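Local structure of IPT/TIG domain-containing protein (3TC9) at residues Gly10-Lys16 against Asn40-Asp44; Gly31-Tyr37 against Lys65-Val71; Lys106-Phe112 against Ile423-Glu429. The protein is of unknown function but probably acts as an auxiliary nutrient-binding protein of a gut bacterium, with an immunoglobulin-like domain joined to a six-bladed beta-propeller. All coordinates share one frame; numbering follows the deposited sequence. Where two conformers were deposited one is given.

Contact 1: Gly10-Lys16 against Asn40-Asp44; sequences GDFDPNK and NFGSD
Asp13 O is gripped twice: Asn40 ND2 comes to it at 2.8 Å, and Lys16 N, closing the type I turn from Asp13 to Lys16, reaches it from the opposite face of the carbonyl plane. The other end of the same amide is used as well. Asn40 OD1 accepts the N-H of Asp13 at 2.8 Å from Asp13 N, in the carbonyl plane and on a lone pair, with an N-H...O angle of 168°. Asn40 holds CG opposite its own N (chi1 -160°), which carries the amide across to the backbone of Asp13, so one side chain reads both its N-H and its C=O. With an alanine here, Asp13 N would probably lose its acceptor and Asp13 O would keep only the turn bond from Lys16 N of the two described, so the turn could drift from the loop. Phe12 lies beside this amide, its ring only 16° from the amide plane, and Asn40 O sits at the ring edge, 3.3 Å from CD1. Gly42, lacking a side chain, lets its CA come within 3.8 Å of Phe12 CB. Farther along, Ser43 OG donates to Gly10 O at 2.9 Å from well above the carbonyl plane, and a water accepts from Phe12 N and, weakly, from Ser43 N. The tail before strand 19-28 thus lies along the loop between strands 33-39 and 48-52, with Phe12 resting on Ile84 and Phe41 on Leu82 of strand 80-85.

Contact 2: Gly31-Tyr37 against Lys65-Val71; sequences GTRMLLY and KSLYCVV
Ahead of the strand, Gly31 N donates to Val71 O at 2.9 Å, and Thr32 O answers by accepting from Val71 N at 2.8 Å, while Gly31 CA rests on Val70 CG1. Next comes Arg33, modelled in two conformers; in the one described, the chain runs out extended from CG to NE and sets its guanidinium, tilted 44° to the ring, over a face of Tyr68, a cation-pi contact with CZ 3.9 Å from the ring centroid. Met34, a selenomethionine, turns to the other face of the sheet and exchanges backbone bonds with Cys69; its CB and SE both meet Cys69 SG, and its CE touches Val71 CG2 at 3.9 Å. Leu35 brings CD1 over the face of Tyr68 opposite Arg33; in that conformer the ring lies between the two. Leu36 pairs with Leu67 through two backbone bonds, and their side chains run side by side, CD1 to CD1 at 3.8 Å, inward beside Phe23 and Ile48. At Tyr37, Ser66 CB meets the ring at its edge, 3.7 Å from CD1. Such an antiparallel pair, with Met34, Leu36, Leu67 and Cys69 buried on one face, is characteristic of the immunoglobulin-like beta-sandwich of IPT/TIG domains.

Contact 3: Lys106-Phe112 against Ile423-Glu429; sequences KMLVTTF and IRKIGYE
Leu108 with Gly427 and Thr110 with Lys425 are the hydrogen-bonded pairs of an antiparallel ladder whose strand axes, 107-112 and 423-428, approach to 4.2 Å with 142° between their N-to-C directions. Past the last strand pair, Glu429 adds a backbone bond, N to Lys106 O, and a side-chain one, OE2 accepting from Lys106 N at 2.8 Å on its anti side, while OE1 bonds to the hydroxyl of Tyr103. On one face of the sheet Val109 CG2 lies 3.8 Å from Ile426 CG1. Arg424 sits on that face too; bent at both chi2 and chi3, its chain folds back to put NH2 3.5 Å from Val109 CG1, and salt bridges from NH1 to Asp417 and from NH2 to Asp389 hold the guanidinium. This pairing is the Velcro closure of the six-bladed propeller: strand 107-113, first in the propeller, completes the blade built from strands 401-407, 412-417 and 422-428 at the end of the chain. On the other face Thr110 OG1 touches Lys425 CB at 3.5 Å, the two side chains running alongside each other. Phe112 meets Ile423 CG2 at its ring edge and joins the rings of Phe414, Phe130 and Phe166. At the opposite end CG of Met107, a selenomethionine, stands over the centre of the Tyr428 ring, 3.8 Å from the centroid, a CH-pi contact, with SE farther off and oblique in a Met-aromatic contact. Tyr428 also packs on Lys346 of the second subunit.

In the fold
Contacts 1 and 2 belong to the immunoglobulin-like domain and interleave along the chain: 10-16, 31-37, 40-44, then 65-71. Strand 33-39 carries the first segment of contact 2 and runs straight into the second of contact 1, so their centres lie just 17 Å apart, and Phe41 joins them by packing on Leu67. Contact 3 comes later, in a separate five-stranded sheet of the propeller, its centre 27 Å from contact 2 and 41 Å from contact 1. The Gly31 and Val71 end of contact 2 faces the propeller, with about 6 Å between nearest atoms of contacts 2 and 3. Contact 3 thus closes the propeller next to the domain junction, and contact 1 lies at the far tip.

Contact 1: Gly10-Lys16 against Asn40-Asp44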
loop_
_atom_site.group_PDB
_atom_site.type_symbol
_atom_site.label_atom_id
_atom_site.label_comp_id
_atom_site.label_asym_id
_atom_site.label_seq_id
_atom_site.Cartn_x
_atom_site.Cartn_y
_atom_site.Cartn_z
ATOM N N GLY B 10 24.753 -16.104 -43.402
ATOM C CA GLY B 10 24.572 -16.314 -41.969
ATOM C C GLY B 10 25.872 -16.335 -41.178
ATOM O O GLY B 10 25.837 -16.525 -39.966
ATOM N N ASP B 11 27.033 -16.155 -41.849
ATOM C CA ASP B 11 28.349 -16.123 -41.195
ATOM C C ASP B 11 28.763 -14.686 -40.872
ATOM O O ASP B 11 28.375 -13.768 -41.596
ATOM C CB ASP B 11 29.420 -16.795 -42.072
ATOM C CG ASP B 11 29.403 -18.318 -42.079
ATOM O OD1 ASP B 11 28.645 -18.914 -41.272
ATOM O OD2 ASP B 11 30.148 -18.915 -42.893
ATOM N N PHE B 12 29.530 -14.485 -39.772
ATOM C CA PHE B 12 29.979 -13.150 -39.364
ATOM C C PHE B 12 31.027 -12.634 -40.336
ATOM O O PHE B 12 31.943 -13.377 -40.692
ATOM C CB PHE B 12 30.512 -13.136 -37.907
ATOM C CG PHE B 12 31.213 -11.854 -37.509
ATOM C CD1 PHE B 12 30.502 -10.672 -37.365
ATOM C CD2 PHE B 12 32.599 -11.818 -37.337
ATOM C CE1 PHE B 12 31.165 -9.477 -37.080
ATOM C CE2 PHE B 12 33.254 -10.624 -37.011
ATOM C CZ PHE B 12 32.538 -9.460 -36.894
ATOM N N ASP B 13 30.873 -11.383 -40.800
ATOM C CA ASP B 13 31.834 -10.745 -41.708
ATOM C C ASP B 13 32.583 -9.673 -40.933
ATOM O O ASP B 13 31.993 -8.652 -40.592
ATOM C CB ASP B 13 31.159 -10.160 -42.964
ATOM C CG ASP B 13 32.095 -9.653 -44.067
ATOM O OD1 ASP B 13 33.299 -9.378 -43.774
ATOM O OD2 ASP B 13 31.633 -9.527 -45.215
ATOM N N PRO B 14 33.881 -9.889 -40.648
ATOM C CA PRO B 14 34.656 -8.893 -39.884
ATOM C C PRO B 14 34.742 -7.519 -40.523
ATOM O O PRO B 14 35.033 -6.571 -39.802
ATOM C CB PRO B 14 36.063 -9.521 -39.819
ATOM C CG PRO B 14 35.851 -10.957 -39.989
ATOM C CD PRO B 14 34.732 -11.050 -41.000
ATOM N N ASN B 15 34.530 -7.398 -41.855
ATOM C CA ASN B 15 34.634 -6.107 -42.549
ATOM C C ASN B 15 33.294 -5.393 -42.740
ATOM O O ASN B 15 33.241 -4.404 -43.469
ATOM C CB ASN B 15 35.314 -6.277 -43.884
ATOM C CG ASN B 15 36.600 -7.045 -43.775
ATOM O OD1 ASN B 15 37.471 -6.802 -42.916
ATOM N ND2 ASN B 15 36.679 -8.080 -44.555
ATOM N N LYS B 16 32.219 -5.881 -42.115
ATOM C CA LYS B 16 30.924 -5.223 -42.217
ATOM C C LYS B 16 30.454 -4.837 -40.820
ATOM O O LYS B 16 30.824 -5.519 -39.867
ATOM C CB LYS B 16 29.884 -6.121 -42.926
ATOM C CG LYS B 16 30.039 -6.120 -44.422
ATOM C CD LYS B 16 29.164 -7.190 -45.028
ATOM C CE LYS B 16 29.350 -7.342 -46.522
ATOM N NZ LYS B 16 28.516 -8.452 -47.052
ATOM N N ASN B 40 24.649 -8.870 -39.315
ATOM C CA ASN B 40 26.003 -9.409 -39.140
ATOM C C ASN B 40 26.321 -9.910 -37.711
ATOM O O ASN B 40 27.370 -9.589 -37.132
ATOM C CB ASN B 40 27.020 -8.342 -39.569
ATOM C CG ASN B 40 28.376 -8.874 -39.903
ATOM O OD1 ASN B 40 28.527 -10.004 -40.359
ATOM N ND2 ASN B 40 29.400 -8.055 -39.697
ATOM N N PHE B 41 25.424 -10.723 -37.170
ATOM C CA PHE B 41 25.624 -11.341 -35.858
ATOM C C PHE B 41 26.456 -12.625 -35.982
ATOM O O PHE B 41 27.102 -13.054 -35.011
ATOM C CB PHE B 41 24.276 -11.687 -35.229
ATOM C CG PHE B 41 23.355 -10.551 -34.878
ATOM C CD1 PHE B 41 23.851 -9.268 -34.679
ATOM C CD2 PHE B 41 21.990 -10.770 -34.706
ATOM C CE1 PHE B 41 22.997 -8.221 -34.344
ATOM C CE2 PHE B 41 21.138 -9.720 -34.346
ATOM C CZ PHE B 41 21.652 -8.462 -34.136
ATOM N N GLY B 42 26.394 -13.248 -37.160
ATOM C CA GLY B 42 26.984 -14.553 -37.398
ATOM C C GLY B 42 26.046 -15.602 -36.826
ATOM O O GLY B 42 24.956 -15.284 -36.338
ATOM N N SER B 43 26.462 -16.856 -36.861
ATOM C CA SER B 43 25.633 -17.950 -36.370
ATOM C C SER B 43 26.370 -18.751 -35.281
ATOM O O SER B 43 25.878 -19.800 -34.867
ATOM C CB SER B 43 25.190 -18.848 -37.528
ATOM O OG SER B 43 26.160 -18.979 -38.553
ATOM N N ASP B 44 27.493 -18.209 -34.761
ATOM C CA ASP B 44 28.307 -18.819 -33.701
ATOM C C ASP B 44 28.012 -18.134 -32.365
ATOM O O ASP B 44 28.524 -17.045 -32.080
ATOM C CB ASP B 44 29.820 -18.757 -34.039
ATOM C CG ASP B 44 30.730 -19.543 -33.105
ATOM O OD1 ASP B 44 30.251 -19.977 -32.021
ATOM O OD2 ASP B 44 31.911 -19.762 -33.471
HETATM O O HOH W 1 25.952 -12.790 -40.166
HETATM O O HOH W 2 29.691 -16.547 -37.656
#

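Contact 2: Gly31-Tyr37 against Lys65-Val71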
loop_
_atom_site.group_PDB
_atom_site.type_symbol
_atom_site.label_atom_id
_atom_site.label_comp_id
_atom_site.label_asym_id
_atom_site.label_seq_id
_atom_site.Cartn_x
_atom_site.Cartn_y
_atom_site.Cartn_z
ATOM N N GLY B 31 14.294 -13.996 -16.994
ATOM C CA GLY B 31 14.028 -15.178 -17.807
ATOM C C GLY B 31 13.228 -14.954 -19.075
ATOM O O GLY B 31 12.894 -15.922 -19.748
ATOM N N THR B 32 12.895 -13.697 -19.416
ATOM C CA THR B 32 12.179 -13.403 -20.662
ATOM C C THR B 32 13.086 -13.774 -21.821
ATOM O O THR B 32 14.263 -13.393 -21.828
ATOM C CB THR B 32 11.760 -11.918 -20.742
ATOM O OG1 THR B 32 10.783 -11.632 -19.752
ATOM C CG2 THR B 32 11.221 -11.526 -22.111
ATOM N N ARG B 33 12.517 -14.519 -22.793
ATOM C CA ARG B 33 13.210 -14.939 -24.014
ATOM C C ARG B 33 13.112 -13.793 -24.994
ATOM O O ARG B 33 12.036 -13.485 -25.490
ATOM C CB ARG B 33 12.613 -16.255 -24.572
ATOM C CG ARG B 33 13.248 -16.774 -25.879
ATOM C CD ARG B 33 12.543 -18.041 -26.355
ATOM N NE ARG B 33 13.036 -18.535 -27.645
ATOM C CZ ARG B 33 13.962 -19.479 -27.790
ATOM N NH1 ARG B 33 14.530 -20.033 -26.728
ATOM N NH2 ARG B 33 14.327 -19.875 -29.000
HETATM N N MSE B 34 14.214 -13.096 -25.197
HETATM C CA MSE B 34 14.233 -11.944 -26.092
HETATM C C MSE B 34 14.682 -12.342 -27.505
HETATM O O MSE B 34 15.532 -13.192 -27.668
HETATM C CB MSE B 34 15.150 -10.849 -25.512
HETATM C CG MSE B 34 15.253 -9.608 -26.383
HETATM SE SE MSE B 34 16.603 -8.403 -25.728
HETATM C CE MSE B 34 15.569 -7.623 -24.210
ATOM N N LEU B 35 14.114 -11.691 -28.499
ATOM C CA LEU B 35 14.461 -11.856 -29.904
ATOM C C LEU B 35 15.070 -10.548 -30.425
ATOM O O LEU B 35 14.382 -9.526 -30.463
ATOM C CB LEU B 35 13.206 -12.254 -30.725
ATOM C CG LEU B 35 13.274 -12.170 -32.270
ATOM C CD1 LEU B 35 14.422 -12.985 -32.838
ATOM C CD2 LEU B 35 11.932 -12.617 -32.884
ATOM N N LEU B 36 16.359 -10.584 -30.804
ATOM C CA LEU B 36 17.035 -9.425 -31.379
ATOM C C LEU B 36 17.095 -9.520 -32.893
ATOM O O LEU B 36 17.506 -10.548 -33.422
ATOM C CB LEU B 36 18.476 -9.292 -30.860
ATOM C CG LEU B 36 18.754 -8.701 -29.488
ATOM C CD1 LEU B 36 20.283 -8.623 -29.271
ATOM C CD2 LEU B 36 18.229 -7.302 -29.367
ATOM N N TYR B 37 16.768 -8.441 -33.577
ATOM C CA TYR B 37 16.921 -8.339 -35.020
ATOM C C TYR B 37 18.086 -7.413 -35.313
ATOM O O TYR B 37 18.361 -6.488 -34.551
ATOM C CB TYR B 37 15.641 -7.822 -35.705
ATOM C CG TYR B 37 14.572 -8.856 -35.961
ATOM C CD1 TYR B 37 14.840 -10.214 -35.832
ATOM C CD2 TYR B 37 13.283 -8.478 -36.322
ATOM C CE1 TYR B 37 13.834 -11.171 -35.996
ATOM C CE2 TYR B 37 12.285 -9.430 -36.551
ATOM C CZ TYR B 37 12.566 -10.777 -36.383
ATOM O OH TYR B 37 11.605 -11.731 -36.603
ATOM N N LYS B 65 20.944 -12.637 -38.959
ATOM C CA LYS B 65 20.070 -11.441 -38.943
ATOM C C LYS B 65 19.221 -11.378 -37.664
ATOM O O LYS B 65 18.560 -10.375 -37.388
ATOM C CB LYS B 65 19.134 -11.405 -40.173
ATOM C CG LYS B 65 19.828 -11.203 -41.538
ATOM C CD LYS B 65 19.918 -9.735 -42.026
ATOM C CE LYS B 65 20.670 -9.623 -43.346
ATOM N NZ LYS B 65 21.629 -8.473 -43.388
ATOM N N SER B 66 19.251 -12.448 -36.887
ATOM C CA SER B 66 18.523 -12.555 -35.634
ATOM C C SER B 66 19.263 -13.445 -34.633
ATOM O O SER B 66 20.123 -14.259 -35.002
ATOM C CB SER B 66 17.113 -13.105 -35.867
ATOM O OG SER B 66 17.188 -14.406 -36.420
ATOM N N LEU B 67 18.946 -13.235 -33.370
ATOM C CA LEU B 67 19.423 -14.038 -32.268
ATOM C C LEU B 67 18.391 -14.036 -31.144
ATOM O O LEU B 67 17.576 -13.130 -31.029
ATOM C CB LEU B 67 20.825 -13.634 -31.752
ATOM C CG LEU B 67 21.009 -12.320 -31.027
ATOM C CD1 LEU B 67 20.651 -12.444 -29.519
ATOM C CD2 LEU B 67 22.411 -11.878 -31.177
ATOM N N TYR B 68 18.466 -15.058 -30.314
ATOM C CA TYR B 68 17.689 -15.228 -29.110
ATOM C C TYR B 68 18.625 -15.142 -27.908
ATOM O O TYR B 68 19.717 -15.720 -27.917
ATOM C CB TYR B 68 16.980 -16.590 -29.127
ATOM C CG TYR B 68 15.686 -16.675 -29.903
ATOM C CD1 TYR B 68 14.533 -16.037 -29.448
ATOM C CD2 TYR B 68 15.572 -17.511 -31.009
ATOM C CE1 TYR B 68 13.320 -16.167 -30.122
ATOM C CE2 TYR B 68 14.360 -17.669 -31.679
ATOM C CZ TYR B 68 13.237 -16.985 -31.242
ATOM O OH TYR B 68 12.051 -17.124 -31.936
ATOM N N CYS B 69 18.210 -14.418 -26.880
ATOM C CA CYS B 69 18.946 -14.368 -25.625
ATOM C C CYS B 69 17.925 -14.385 -24.472
ATOM O O CYS B 69 16.719 -14.298 -24.723
ATOM C CB CYS B 69 19.894 -13.173 -25.563
ATOM S SG CYS B 69 19.066 -11.578 -25.660
ATOM N N VAL B 70 18.390 -14.575 -23.235
ATOM C CA VAL B 70 17.499 -14.680 -22.072
ATOM C C VAL B 70 17.810 -13.528 -21.129
ATOM O O VAL B 70 18.978 -13.322 -20.795
ATOM C CB VAL B 70 17.638 -16.077 -21.399
ATOM C CG1 VAL B 70 16.677 -16.232 -20.216
ATOM C CG2 VAL B 70 17.398 -17.192 -22.417
ATOM N N VAL B 71 16.776 -12.732 -20.763
ATOM C CA VAL B 71 16.961 -11.573 -19.885
ATOM C C VAL B 71 17.447 -12.069 -18.502
ATOM O O VAL B 71 16.794 -12.903 -17.888
ATOM C CB VAL B 71 15.708 -10.677 -19.796
ATOM C CG1 VAL B 71 15.846 -9.643 -18.681
ATOM C CG2 VAL B 71 15.463 -9.992 -21.136
#

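Contact 3: Lys106-Phe112 against Ile423-Glu429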
loop_
_atom_site.group_PDB
_atom_site.type_symbol
_atom_site.label_atom_id
_atom_site.label_comp_id
_atom_site.label_asym_id
_atom_site.label_seq_id
_atom_site.Cartn_x
_atom_site.Cartn_y
_atom_site.Cartn_z
ATOM N N LYS B 106 9.918 -9.211 -9.929
ATOM C CA LYS B 106 8.986 -10.157 -9.334
ATOM C C LYS B 106 9.540 -10.623 -7.991
ATOM O O LYS B 106 10.670 -10.313 -7.624
ATOM C CB LYS B 106 8.683 -11.340 -10.274
ATOM C CG LYS B 106 9.846 -12.286 -10.512
ATOM C CD LYS B 106 9.364 -13.430 -11.352
ATOM C CE LYS B 106 10.356 -14.538 -11.388
ATOM N NZ LYS B 106 9.955 -15.536 -12.409
HETATM N N MSE B 107 8.712 -11.335 -7.256
HETATM C CA MSE B 107 9.073 -11.911 -5.980
HETATM C C MSE B 107 9.804 -13.222 -6.196
HETATM O O MSE B 107 9.499 -13.983 -7.117
HETATM C CB MSE B 107 7.815 -12.102 -5.117
HETATM C CG MSE B 107 7.342 -10.806 -4.501
HETATM SE SE MSE B 107 5.929 -11.114 -3.239
HETATM C CE MSE B 107 6.932 -10.906 -1.628
ATOM N N LEU B 108 10.764 -13.482 -5.332
ATOM C CA LEU B 108 11.587 -14.671 -5.300
ATOM C C LEU B 108 11.710 -15.218 -3.887
ATOM O O LEU B 108 11.674 -14.455 -2.921
ATOM C CB LEU B 108 13.025 -14.352 -5.836
ATOM C CG LEU B 108 13.170 -13.889 -7.318
ATOM C CD1 LEU B 108 14.620 -13.625 -7.628
ATOM C CD2 LEU B 108 12.643 -14.935 -8.321
ATOM N N VAL B 109 11.938 -16.525 -3.775
ATOM C CA VAL B 109 12.261 -17.187 -2.502
ATOM C C VAL B 109 13.779 -17.204 -2.426
ATOM O O VAL B 109 14.432 -17.566 -3.400
ATOM C CB VAL B 109 11.646 -18.624 -2.354
ATOM C CG1 VAL B 109 12.035 -19.262 -1.016
ATOM C CG2 VAL B 109 10.130 -18.595 -2.519
ATOM N N THR B 110 14.341 -16.780 -1.304
ATOM C CA THR B 110 15.786 -16.790 -1.073
ATOM C C THR B 110 16.079 -17.350 0.303
ATOM O O THR B 110 15.146 -17.556 1.076
ATOM C CB THR B 110 16.404 -15.384 -1.227
ATOM O OG1 THR B 110 15.807 -14.483 -0.288
ATOM C CG2 THR B 110 16.346 -14.847 -2.689
ATOM N N THR B 111 17.373 -17.574 0.621
ATOM C CA THR B 111 17.789 -18.063 1.938
ATOM C C THR B 111 18.289 -16.856 2.672
ATOM O O THR B 111 19.257 -16.242 2.257
ATOM C CB THR B 111 18.806 -19.195 1.817
ATOM O OG1 THR B 111 18.164 -20.307 1.213
ATOM C CG2 THR B 111 19.380 -19.616 3.161
ATOM N N PHE B 112 17.605 -16.476 3.737
ATOM C CA PHE B 112 17.992 -15.321 4.507
ATOM C C PHE B 112 19.090 -15.688 5.513
ATOM O O PHE B 112 20.144 -15.049 5.521
ATOM C CB PHE B 112 16.752 -14.721 5.191
ATOM C CG PHE B 112 17.059 -13.606 6.151
ATOM C CD1 PHE B 112 17.783 -12.483 5.737
ATOM C CD2 PHE B 112 16.627 -13.667 7.474
ATOM C CE1 PHE B 112 18.080 -11.449 6.635
ATOM C CE2 PHE B 112 16.908 -12.626 8.369
ATOM C CZ PHE B 112 17.653 -11.539 7.949
ATOM N N ILE B 423 16.203 -19.955 7.649
ATOM C CA ILE B 423 15.178 -18.925 7.610
ATOM C C ILE B 423 15.115 -18.522 6.138
ATOM O O ILE B 423 16.116 -18.065 5.569
ATOM C CB ILE B 423 15.409 -17.726 8.589
ATOM C CG1 ILE B 423 15.601 -18.202 10.057
ATOM C CG2 ILE B 423 14.281 -16.683 8.475
ATOM C CD1 ILE B 423 14.433 -18.949 10.714
ATOM N N ARG B 424 13.992 -18.777 5.497
ATOM C CA ARG B 424 13.864 -18.409 4.088
ATOM C C ARG B 424 13.213 -17.038 3.987
ATOM O O ARG B 424 12.546 -16.590 4.921
ATOM C CB ARG B 424 13.088 -19.467 3.300
ATOM C CG ARG B 424 13.547 -20.900 3.551
ATOM C CD ARG B 424 14.843 -21.297 2.833
ATOM N NE ARG B 424 14.731 -21.236 1.375
ATOM C CZ ARG B 424 14.151 -22.161 0.611
ATOM N NH1 ARG B 424 13.561 -23.219 1.161
ATOM N NH2 ARG B 424 14.113 -22.011 -0.701
ATOM N N LYS B 425 13.450 -16.341 2.887
ATOM C CA LYS B 425 12.856 -15.032 2.673
ATOM C C LYS B 425 12.041 -15.027 1.375
ATOM O O LYS B 425 12.445 -15.659 0.401
ATOM C CB LYS B 425 13.948 -13.954 2.643
ATOM C CG LYS B 425 13.437 -12.521 2.438
ATOM C CD LYS B 425 14.607 -11.569 2.274
ATOM C CE LYS B 425 14.216 -10.192 1.813
ATOM N NZ LYS B 425 13.902 -10.125 0.361
ATOM N N ILE B 426 10.895 -14.334 1.366
ATOM C CA ILE B 426 10.103 -14.135 0.149
ATOM C C ILE B 426 9.905 -12.654 0.011
ATOM O O ILE B 426 9.227 -12.063 0.831
ATOM C CB ILE B 426 8.755 -14.898 0.064
ATOM C CG1 ILE B 426 8.915 -16.405 0.282
ATOM C CG2 ILE B 426 8.016 -14.576 -1.257
ATOM C CD1 ILE B 426 7.595 -17.130 0.418
ATOM N N GLY B 427 10.522 -12.066 -1.009
ATOM C CA GLY B 427 10.425 -10.634 -1.288
ATOM C C GLY B 427 10.732 -10.374 -2.747
ATOM O O GLY B 427 11.113 -11.305 -3.457
ATOM N N TYR B 428 10.578 -9.124 -3.204
ATOM C CA TYR B 428 10.931 -8.716 -4.574
ATOM C C TYR B 428 12.437 -8.782 -4.816
ATOM O O TYR B 428 13.223 -8.610 -3.872
ATOM C CB TYR B 428 10.474 -7.269 -4.830
ATOM C CG TYR B 428 9.014 -7.181 -5.194
ATOM C CD1 TYR B 428 8.594 -7.342 -6.511
ATOM C CD2 TYR B 428 8.043 -7.000 -4.216
ATOM C CE1 TYR B 428 7.243 -7.338 -6.846
ATOM C CE2 TYR B 428 6.687 -6.980 -4.541
ATOM C CZ TYR B 428 6.293 -7.153 -5.860
ATOM O OH TYR B 428 4.968 -7.118 -6.207
ATOM N N GLU B 429 12.826 -8.989 -6.105
ATOM C CA GLU B 429 14.216 -8.901 -6.585
ATOM C C GLU B 429 14.860 -7.578 -6.083
ATOM O O GLU B 429 14.193 -6.536 -6.084
ATOM C CB GLU B 429 14.239 -8.886 -8.126
ATOM C CG GLU B 429 13.578 -10.041 -8.841
ATOM C CD GLU B 429 13.524 -9.835 -10.344
ATOM O OE1 GLU B 429 14.602 -9.613 -10.944
ATOM O OE2 GLU B 429 12.419 -9.920 -10.930
#